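Beta-galactosidase (Bacteroides thetaiotaomicron, PDB 5MUJ) probably hydrolyses glycosidic bonds in side chain B of the plant pectin rhamnogalacturonan II, as a gut bacterial five-bladed beta-propeller glycoside hydrolase. Local coordinates at residues A[343-357]-A[360-374]. Numbering follows the deposited sequence.
Sequences VVYHFYCAVNNAEQR and AIATSKPMGRSAVRF. With RAM (alpha-L-rhamnopyranose), chain B.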
ATOM      1  N   VAL A 343     -20.874  -5.740  -1.620  1.00 16.59           N
ATOM      2  CA  VAL A 343     -20.466  -4.657  -0.725  1.00 13.06           C
ATOM      3  C   VAL A 343     -19.001  -4.356  -1.000  1.00 11.64           C
ATOM      4  O   VAL A 343     -18.207  -5.299  -1.138  1.00 13.05           O
ATOM      5  CB  VAL A 343     -20.682  -5.058   0.747  1.00 14.02           C
ATOM      6  CG1 VAL A 343     -20.312  -3.940   1.703  1.00 12.73           C
ATOM      7  CG2 VAL A 343     -22.140  -5.504   0.968  1.00 15.87           C
ATOM      8  N   VAL A 344     -18.665  -3.063  -1.082  1.00 12.92           N
ATOM      9  CA  VAL A 344     -17.278  -2.593  -1.208  1.00 11.45           C
ATOM     10  C   VAL A 344     -16.712  -2.204   0.147  1.00  9.77           C
ATOM     11  O   VAL A 344     -17.357  -1.469   0.892  1.00 12.15           O
ATOM     12  CB  VAL A 344     -17.142  -1.382  -2.163  1.00 10.64           C
ATOM     13  CG1 VAL A 344     -15.662  -0.993  -2.307  1.00 12.40           C
ATOM     14  CG2 VAL A 344     -17.724  -1.682  -3.518  1.00 11.90           C
ATOM     15  N   TYR A 345     -15.527  -2.750   0.470  1.00  9.62           N
ATOM     16  CA  TYR A 345     -14.833  -2.477   1.719  1.00 11.54           C
ATOM     17  C   TYR A 345     -13.527  -1.780   1.340  1.00 12.29           C
ATOM     18  O   TYR A 345     -12.698  -2.381   0.659  1.00 12.65           O
ATOM     19  CB  TYR A 345     -14.501  -3.766   2.496  1.00 11.30           C
ATOM     20  CG  TYR A 345     -15.691  -4.654   2.845  1.00 12.15           C
ATOM     21  CD1 TYR A 345     -16.310  -5.461   1.881  1.00 11.42           C
ATOM     22  CD2 TYR A 345     -16.164  -4.721   4.150  1.00 13.49           C
ATOM     23  CE1 TYR A 345     -17.404  -6.255   2.212  1.00 13.12           C
ATOM     24  CE2 TYR A 345     -17.238  -5.528   4.482  1.00 13.51           C
ATOM     25  CZ  TYR A 345     -17.826  -6.296   3.519  1.00 12.87           C
ATOM     26  OH  TYR A 345     -18.907  -7.110   3.834  1.00 15.18           O
ATOM     27  N   HIS A 346     -13.360  -0.552   1.809  1.00 10.40           N
ATOM     28  CA  HIS A 346     -12.174   0.223   1.546  1.00  9.37           C
ATOM     29  C   HIS A 346     -11.392   0.331   2.859  1.00  8.85           C
ATOM     30  O   HIS A 346     -11.795   1.059   3.760  1.00 10.07           O
ATOM     31  CB  HIS A 346     -12.545   1.588   0.999  1.00 10.35           C
ATOM     32  CG  HIS A 346     -11.382   2.344   0.405  1.00  9.38           C
ATOM     33  ND1 HIS A 346     -11.541   3.153  -0.701  1.00 10.60           N
ATOM     34  CD2 HIS A 346     -10.077   2.502   0.794  1.00  9.07           C
ATOM     35  CE1 HIS A 346     -10.381   3.734  -1.004  1.00 10.89           C
ATOM     36  NE2 HIS A 346      -9.485   3.362  -0.120  1.00  9.76           N
ATOM     37  N   PHE A 347     -10.267  -0.416   2.935  1.00  9.70           N
ATOM     38  CA  PHE A 347      -9.376  -0.374   4.077  1.00 10.27           C
ATOM     39  C   PHE A 347      -8.381   0.769   3.923  1.00 10.05           C
ATOM     40  O   PHE A 347      -7.820   0.968   2.823  1.00 12.08           O
ATOM     41  CB  PHE A 347      -8.617  -1.701   4.219  1.00 10.02           C
ATOM     42  CG  PHE A 347      -9.530  -2.877   4.484  1.00 10.31           C
ATOM     43  CD1 PHE A 347     -10.207  -3.500   3.444  1.00 10.94           C
ATOM     44  CD2 PHE A 347      -9.732  -3.348   5.782  1.00 10.55           C
ATOM     45  CE1 PHE A 347     -11.074  -4.588   3.684  1.00 12.30           C
ATOM     46  CE2 PHE A 347     -10.608  -4.416   6.024  1.00 10.73           C
ATOM     47  CZ  PHE A 347     -11.260  -5.028   4.973  1.00 12.79           C
ATOM     48  N   TYR A 348      -8.155   1.529   4.978  1.00 10.76           N
ATOM     49  CA  TYR A 348      -7.264   2.702   4.885  1.00 10.03           C
ATOM     50  C   TYR A 348      -6.600   2.976   6.196  1.00 11.57           C
ATOM     51  O   TYR A 348      -6.981   2.385   7.206  1.00 12.30           O
ATOM     52  CB  TYR A 348      -8.030   3.931   4.398  1.00 10.36           C
ATOM     53  CG  TYR A 348      -9.074   4.533   5.347  1.00  7.81           C
ATOM     54  CD1 TYR A 348     -10.404   4.039   5.396  1.00  8.83           C
ATOM     55  CD2 TYR A 348      -8.741   5.515   6.240  1.00  8.05           C
ATOM     56  CE1 TYR A 348     -11.325   4.637   6.226  1.00  8.76           C
ATOM     57  CE2 TYR A 348      -9.662   6.101   7.099  1.00  8.33           C
ATOM     58  CZ  TYR A 348     -10.972   5.619   7.103  1.00  9.78           C
ATOM     59  OH  TYR A 348     -11.939   6.197   7.945  1.00 10.95           O
ATOM     60  N   CYS A 349      -5.564   3.800   6.194  1.00 11.52           N
ATOM     61  CA  CYS A 349      -4.833   4.161   7.408  1.00 10.55           C
ATOM     62  C   CYS A 349      -5.385   5.470   7.944  1.00 11.36           C
ATOM     63  O   CYS A 349      -5.436   6.478   7.222  1.00 11.01           O
ATOM     64  CB  CYS A 349      -3.321   4.289   7.143  1.00 12.10           C
ATOM     65  SG  CYS A 349      -2.378   4.916   8.548  1.00 13.49           S
ATOM     66  N   ALA A 350      -5.842   5.428   9.203  1.00 11.90           N
ATOM     67  CA  ALA A 350      -6.445   6.553   9.873  1.00 11.15           C
ATOM     68  C   ALA A 350      -5.431   7.113  10.843  1.00 10.53           C
ATOM     69  O   ALA A 350      -4.874   6.346  11.644  1.00 11.51           O
ATOM     70  CB  ALA A 350      -7.683   6.051  10.636  1.00  9.87           C
ATOM     71  N   VAL A 351      -5.163   8.431  10.731  1.00  9.82           N
ATOM     72  CA  VAL A 351      -4.335   9.160  11.651  1.00  9.91           C
ATOM     73  C   VAL A 351      -5.080  10.394  12.161  1.00 10.03           C
ATOM     74  O   VAL A 351      -5.682  11.121  11.378  1.00 11.94           O
ATOM     75  CB  VAL A 351      -3.027   9.599  10.952  1.00  9.91           C
ATOM     76  CG1 VAL A 351      -2.077  10.337  11.915  1.00 11.40           C
ATOM     77  CG2 VAL A 351      -2.375   8.370  10.329  1.00  9.16           C
ATOM     78  N   ASN A 352      -4.999  10.644  13.471  1.00 12.65           N
ATOM     79  CA  ASN A 352      -5.661  11.787  14.088  1.00 13.16           C
ATOM     80  C   ASN A 352      -4.645  12.856  14.469  1.00 13.57           C
ATOM     81  O   ASN A 352      -3.453  12.711  14.168  1.00 14.28           O
ATOM     82  CB  ASN A 352      -6.507  11.324  15.291  1.00 12.71           C
ATOM     83  CG  ASN A 352      -5.693  10.675  16.401  1.00 15.02           C
ATOM     84  OD1 ASN A 352      -4.473  10.857  16.537  1.00 16.96           O
ATOM     85  ND2 ASN A 352      -6.393   9.917  17.241  1.00 15.02           N
ATOM     86  N   ASN A 353      -5.107  13.930  15.110  1.00 16.18           N
ATOM     87  CA  ASN A 353      -4.234  15.065  15.445  1.00 16.65           C
ATOM     88  C   ASN A 353      -3.233  14.716  16.532  1.00 16.96           C
ATOM     89  O   ASN A 353      -2.168  15.349  16.583  1.00 21.64           O
ATOM     90  CB  ASN A 353      -5.022  16.316  15.864  1.00 18.11           C
ATOM     91  CG  ASN A 353      -5.784  16.952  14.714  1.00 19.14           C
ATOM     92  OD1 ASN A 353      -5.401  16.841  13.552  1.00 18.84           O
ATOM     93  ND2 ASN A 353      -6.883  17.622  15.040  1.00 23.21           N
ATOM     94  N   ALA A 354      -3.553  13.729  17.386  1.00 16.64           N
ATOM     95  CA  ALA A 354      -2.532  13.156  18.302  1.00 16.64           C
ATOM     96  C   ALA A 354      -1.500  12.249  17.600  1.00 16.83           C
ATOM     97  O   ALA A 354      -0.557  11.766  18.237  1.00 19.78           O
ATOM     98  CB  ALA A 354      -3.198  12.396  19.425  1.00 16.61           C
ATOM     99  N   GLU A 355      -1.715  11.997  16.310  1.00 14.90           N
ATOM    100  CA  GLU A 355      -0.863  11.166  15.478  1.00 16.33           C
ATOM    101  C   GLU A 355      -0.890   9.696  15.859  1.00 14.27           C
ATOM    102  O   GLU A 355       0.021   8.946  15.525  1.00 15.39           O
ATOM    103  CB  GLU A 355       0.558  11.723  15.382  1.00 18.98           C
ATOM    104  CG  GLU A 355       0.611  13.071  14.678  1.00 21.46           C
ATOM    105  CD  GLU A 355       1.976  13.713  14.768  1.00 25.48           C
ATOM    106  OE1 GLU A 355       2.727  13.706  13.764  1.00 31.96           O
ATOM    107  OE2 GLU A 355       2.310  14.212  15.861  1.00 24.98           O
ATOM    108  N   GLN A 356      -1.990   9.281  16.485  1.00 13.81           N
ATOM    109  CA  GLN A 356      -2.275   7.873  16.639  1.00 12.91           C
ATOM    110  C   GLN A 356      -2.595   7.322  15.256  1.00 12.22           C
ATOM    111  O   GLN A 356      -3.213   8.010  14.435  1.00 13.54           O
ATOM    112  CB  GLN A 356      -3.435   7.659  17.616  1.00 13.32           C
ATOM    113  CG  GLN A 356      -3.209   8.264  18.982  1.00 13.51           C
ATOM    114  CD  GLN A 356      -4.434   8.128  19.889  1.00 15.67           C
ATOM    115  OE1 GLN A 356      -5.552   8.442  19.512  1.00 17.07           O
ATOM    116  NE2 GLN A 356      -4.199   7.688  21.092  1.00 18.12           N
ATOM    117  N   ARG A 357      -2.156   6.101  14.990  1.00 12.09           N
ATOM    118  CA  ARG A 357      -2.204   5.543  13.653  1.00 12.09           C
ATOM    119  C   ARG A 357      -2.688   4.096  13.669  1.00 11.19           C
ATOM    120  O   ARG A 357      -2.081   3.230  14.284  1.00 12.15           O
ATOM    121  CB  ARG A 357      -0.811   5.637  13.025  1.00 12.48           C
ATOM    122  CG  ARG A 357      -0.743   5.095  11.609  1.00 12.41           C
ATOM    123  CD  ARG A 357       0.601   5.409  10.918  1.00 11.76           C
ATOM    124  NE  ARG A 357       0.887   6.839  10.737  1.00 12.09           N
ATOM    125  CZ  ARG A 357       1.031   7.471   9.555  1.00 10.95           C
ATOM    126  NH1 ARG A 357       0.908   6.830   8.408  1.00 12.49           N
ATOM    127  NH2 ARG A 357       1.230   8.782   9.540  1.00 14.00           N
ATOM    128  N   ALA A 360      -8.478   1.506   9.364  1.00 10.99           N
ATOM    129  CA  ALA A 360      -9.967   1.612   9.431  1.00  9.47           C
ATOM    130  C   ALA A 360     -10.616   1.138   8.141  1.00 10.50           C
ATOM    131  O   ALA A 360      -9.949   0.828   7.145  1.00 11.13           O
ATOM    132  CB  ALA A 360     -10.392   2.995   9.712  1.00  8.70           C
ATOM    133  N   ILE A 361     -11.944   1.027   8.178  1.00  8.86           N
ATOM    134  CA  ILE A 361     -12.706   0.568   7.040  1.00  8.73           C
ATOM    135  C   ILE A 361     -13.870   1.487   6.705  1.00  9.02           C
ATOM    136  O   ILE A 361     -14.591   1.934   7.606  1.00 11.58           O
ATOM    137  CB  ILE A 361     -13.319  -0.810   7.319  1.00  9.49           C
ATOM    138  CG1 ILE A 361     -12.322  -1.657   8.073  1.00 10.05           C
ATOM    139  CG2 ILE A 361     -13.694  -1.487   6.021  1.00 11.02           C
ATOM    140  CD1 ILE A 361     -12.864  -3.037   8.369  1.00  9.83           C
ATOM    141  N   ALA A 362     -14.107   1.698   5.414  1.00  9.71           N
ATOM    142  CA  ALA A 362     -15.330   2.356   4.950  1.00  9.67           C
ATOM    143  C   ALA A 362     -16.056   1.384   3.985  1.00  9.48           C
ATOM    144  O   ALA A 362     -15.426   0.548   3.350  1.00 10.73           O
ATOM    145  CB  ALA A 362     -15.000   3.694   4.284  1.00 10.81           C
ATOM    146  N   THR A 363     -17.396   1.459   3.920  1.00 11.38           N
ATOM    147  CA  THR A 363     -18.168   0.519   3.104  1.00 10.61           C
ATOM    148  C   THR A 363     -19.201   1.215   2.225  1.00 10.38           C
ATOM    149  O   THR A 363     -19.569   2.346   2.480  1.00 12.17           O
ATOM    150  CB  THR A 363     -18.866  -0.537   3.983  1.00 11.98           C
ATOM    151  OG1 THR A 363     -19.704   0.122   4.928  1.00 14.17           O
ATOM    152  CG2 THR A 363     -17.823  -1.403   4.705  1.00 11.45           C
ATOM    153  N   SER A 364     -19.633   0.524   1.186  1.00  9.79           N
ATOM    154  CA  SER A 364     -20.631   1.047   0.252  1.00 10.37           C
ATOM    155  C   SER A 364     -22.090   1.104   0.821  1.00 10.57           C
ATOM    156  O   SER A 364     -22.891   1.903   0.333  1.00 13.15           O
ATOM    157  CB  SER A 364     -20.651   0.228  -1.015  1.00 12.18           C
ATOM    158  OG  SER A 364     -20.788  -1.142  -0.712  1.00 12.62           O
ATOM    159  N   LYS A 365     -22.437   0.258   1.799  1.00 12.02           N
ATOM    160  CA  LYS A 365     -23.647   0.503   2.599  1.00 12.22           C
ATOM    161  C   LYS A 365     -23.301   0.357   4.073  1.00 12.31           C
ATOM    162  O   LYS A 365     -22.269  -0.246   4.399  1.00 14.28           O
ATOM    163  CB  LYS A 365     -24.764  -0.468   2.202  1.00 13.44           C
ATOM    164  CG  LYS A 365     -24.477  -1.926   2.560  1.00 16.33           C
ATOM    165  CD  LYS A 365     -25.561  -2.861   2.036  1.00 21.57           C
ATOM    166  CE  LYS A 365     -25.497  -4.242   2.676  1.00 24.82           C
ATOM    167  NZ  LYS A 365     -26.748  -5.006   2.392  1.00 28.88           N
ATOM    168  N   PRO A 366     -24.128   0.929   4.973  1.00 13.02           N
ATOM    169  CA  PRO A 366     -23.811   0.712   6.389  1.00 14.20           C
ATOM    170  C   PRO A 366     -23.690  -0.783   6.764  1.00 16.24           C
ATOM    171  O   PRO A 366     -24.568  -1.594   6.397  1.00 16.83           O
ATOM    172  CB  PRO A 366     -25.007   1.336   7.129  1.00 15.42           C
ATOM    173  CG  PRO A 366     -25.608   2.294   6.157  1.00 16.86           C
ATOM    174  CD  PRO A 366     -25.428   1.631   4.807  1.00 14.56           C
HETATM  175  N   MSE A 367     -22.615  -1.138   7.495  1.00 14.00           N
HETATM  176  CA  MSE A 367     -22.328  -2.488   7.984  1.00 16.59           C
HETATM  177  C   MSE A 367     -22.125  -2.495   9.492  1.00 14.00           C
HETATM  178  O   MSE A 367     -21.478  -3.384  10.026  1.00 19.20           O
HETATM  179  CB  MSE A 367     -21.083  -3.024   7.264  1.00 17.54           C
HETATM  180  CG  MSE A 367     -21.244  -3.180   5.760  1.00 21.51           C
HETATM  181 SE   MSE A 367     -22.646  -4.446   5.214  1.00 30.71          SE
HETATM  182  CE  MSE A 367     -21.613  -6.012   5.762  1.00 17.39           C
ATOM    183  N   GLY A 368     -22.699  -1.530  10.193  1.00 16.64           N
ATOM    184  CA  GLY A 368     -22.511  -1.345  11.624  1.00 16.04           C
ATOM    185  C   GLY A 368     -21.381  -0.386  11.964  1.00 15.74           C
ATOM    186  O   GLY A 368     -21.018   0.479  11.177  1.00 17.66           O
ATOM    187  N   ARG A 369     -20.856  -0.535  13.173  1.00 14.44           N
ATOM    188  CA  ARG A 369     -19.848   0.348  13.720  1.00 15.78           C
ATOM    189  C   ARG A 369     -18.833  -0.458  14.488  1.00 14.12           C
ATOM    190  O   ARG A 369     -19.195  -1.341  15.242  1.00 16.67           O
ATOM    191  CB  ARG A 369     -20.428   1.421  14.638  1.00 18.93           C
ATOM    192  CG  ARG A 369     -21.237   2.514  13.964  1.00 20.65           C
ATOM    193  CD  ARG A 369     -20.439   3.337  12.965  1.00 22.58           C
ATOM    194  NE  ARG A 369     -21.344   4.181  12.191  1.00 27.38           N
ATOM    195  CZ  ARG A 369     -21.719   5.421  12.497  1.00 27.61           C
ATOM    196  NH1 ARG A 369     -21.311   6.033  13.609  1.00 28.29           N
ATOM    197  NH2 ARG A 369     -22.560   6.051  11.676  1.00 26.73           N
ATOM    198  N   SER A 370     -17.558  -0.122  14.310  1.00 13.95           N
ATOM    199  CA  SER A 370     -16.488  -0.796  15.009  1.00 10.75           C
ATOM    200  C   SER A 370     -16.559  -0.529  16.474  1.00 11.74           C
ATOM    201  O   SER A 370     -16.890   0.581  16.868  1.00 14.44           O
ATOM    202  CB  SER A 370     -15.107  -0.245  14.561  1.00 13.18           C
ATOM    203  OG  SER A 370     -14.153  -0.909  15.303  1.00 16.06           O
ATOM    204  N   ALA A 371     -16.212  -1.529  17.295  1.00 12.15           N
ATOM    205  CA  ALA A 371     -16.048  -1.329  18.732  1.00 12.89           C
ATOM    206  C   ALA A 371     -14.628  -0.987  19.133  1.00 13.86           C
ATOM    207  O   ALA A 371     -14.376  -0.710  20.297  1.00 16.50           O
ATOM    208  CB  ALA A 371     -16.505  -2.569  19.513  1.00 13.72           C
ATOM    209  N   VAL A 372     -13.700  -0.972  18.166  1.00 14.21           N
ATOM    210  CA  VAL A 372     -12.277  -0.692  18.409  1.00 15.03           C
ATOM    211  C   VAL A 372     -12.084   0.803  18.558  1.00 12.70           C
ATOM    212  O   VAL A 372     -12.697   1.577  17.836  1.00 13.33           O
ATOM    213  CB  VAL A 372     -11.424  -1.191  17.231  1.00 14.41           C
ATOM    214  CG1 VAL A 372      -9.931  -0.872  17.421  1.00 13.42           C
ATOM    215  CG2 VAL A 372     -11.640  -2.666  17.014  1.00 14.90           C
ATOM    216  N   ARG A 373     -11.264   1.202  19.521  1.00 13.56           N
ATOM    217  CA  ARG A 373     -10.877   2.588  19.728  1.00 13.98           C
ATOM    218  C   ARG A 373      -9.349   2.677  19.818  1.00 14.83           C
ATOM    219  O   ARG A 373      -8.680   1.713  20.187  1.00 15.58           O
ATOM    220  CB  ARG A 373     -11.473   3.108  21.040  1.00 14.46           C
ATOM    221  CG  ARG A 373     -12.995   3.039  21.125  1.00 15.65           C
ATOM    222  CD  ARG A 373     -13.678   4.091  20.269  1.00 17.06           C
ATOM    223  NE  ARG A 373     -15.141   4.054  20.408  1.00 17.33           N
ATOM    224  CZ  ARG A 373     -15.992   3.311  19.697  1.00 16.89           C
ATOM    225  NH1 ARG A 373     -15.570   2.453  18.766  1.00 14.23           N
ATOM    226  NH2 ARG A 373     -17.323   3.381  19.969  1.00 18.85           N
ATOM    227  N   PHE A 374      -8.834   3.865  19.514  1.00 14.57           N
ATOM    228  CA  PHE A 374      -7.454   4.223  19.842  1.00 13.17           C
ATOM    229  C   PHE A 374      -7.398   4.337  21.376  1.00 13.56           C
ATOM    230  O   PHE A 374      -8.418   4.654  22.022  1.00 14.36           O
ATOM    231  CB  PHE A 374      -7.024   5.588  19.248  1.00 12.81           C
ATOM    232  CG  PHE A 374      -6.604   5.552  17.779  1.00 12.16           C
ATOM    233  CD1 PHE A 374      -5.658   4.639  17.326  1.00 11.82           C
ATOM    234  CD2 PHE A 374      -7.122   6.472  16.881  1.00 11.69           C
ATOM    235  CE1 PHE A 374      -5.270   4.623  15.988  1.00 10.36           C
ATOM    236  CE2 PHE A 374      -6.763   6.443  15.551  1.00 11.53           C
ATOM    237  CZ  PHE A 374      -5.823   5.535  15.115  1.00 12.11           C
TER
HETATM  238  C1  RAM B   6       4.838  10.026   4.939  1.00 16.05           C
HETATM  239  C2  RAM B   6       4.524   8.555   5.024  1.00 16.96           C
HETATM  240  C3  RAM B   6       3.427   8.362   6.069  1.00 14.81           C
HETATM  241  C4  RAM B   6       2.220   9.198   5.641  1.00 15.73           C
HETATM  242  C5  RAM B   6       2.497  10.687   5.384  1.00 14.63           C
HETATM  243  C6  RAM B   6       1.392  11.347   4.578  1.00 14.55           C
HETATM  244  O2  RAM B   6       4.102   8.102   3.709  1.00 16.13           O
HETATM  245  O3  RAM B   6       3.071   6.986   6.225  1.00 15.73           O
HETATM  246  O4  RAM B   6       1.266   9.168   6.689  1.00 15.32           O
HETATM  247  O5  RAM B   6       3.776  10.985   4.769  1.00 14.93           O
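An antiparallel beta hairpin, strand 343-351 against strand 357-363, forms the two middle strands of a four-stranded propeller blade. H346 and A362 form a hydrogen-bonded pair, with H346 N meeting A362 O almost straight (2.8 Å, 178°) and A362 N returning a bond to H346 O; Y348 and A360 are likewise bonded both ways. Just past strand 357-363, S364 OG replaces a backbone carbonyl and accepts from V344 N (2.9 Å), while S364 N donates to V344 O. On the face carrying Y345 and F347, I361 lies alongside F347, with I361 CD1 3.5 Å from F347 CE2, and I361 CG2 over the ring. On the other face A360 CB sits above the Y348 ring, offset toward the rim, 4.1 Å from the centroid. F374 turns CG anti to its carbonyl carbon (chi1 -81°), which sets the ring beside the 352-355 turn, with Q356 CB over its centre (3.7 Å to the centroid, 8° off the normal) and A350 O at its edge. N352 ND2 donates to Q356 OE1 in both amide planes (2.8 Å), steadying that side chain. Cutting F374 back to an alanine would probably strip Q356 CB of its ring and open a gap beside the turn. R357 NH1 and NH2 both grip rhamnose O4, with D61 salt-bridged to NH1. Strand 331-340 flanks 343-351, and strand 45-51 flanks 357-363, completing the blade.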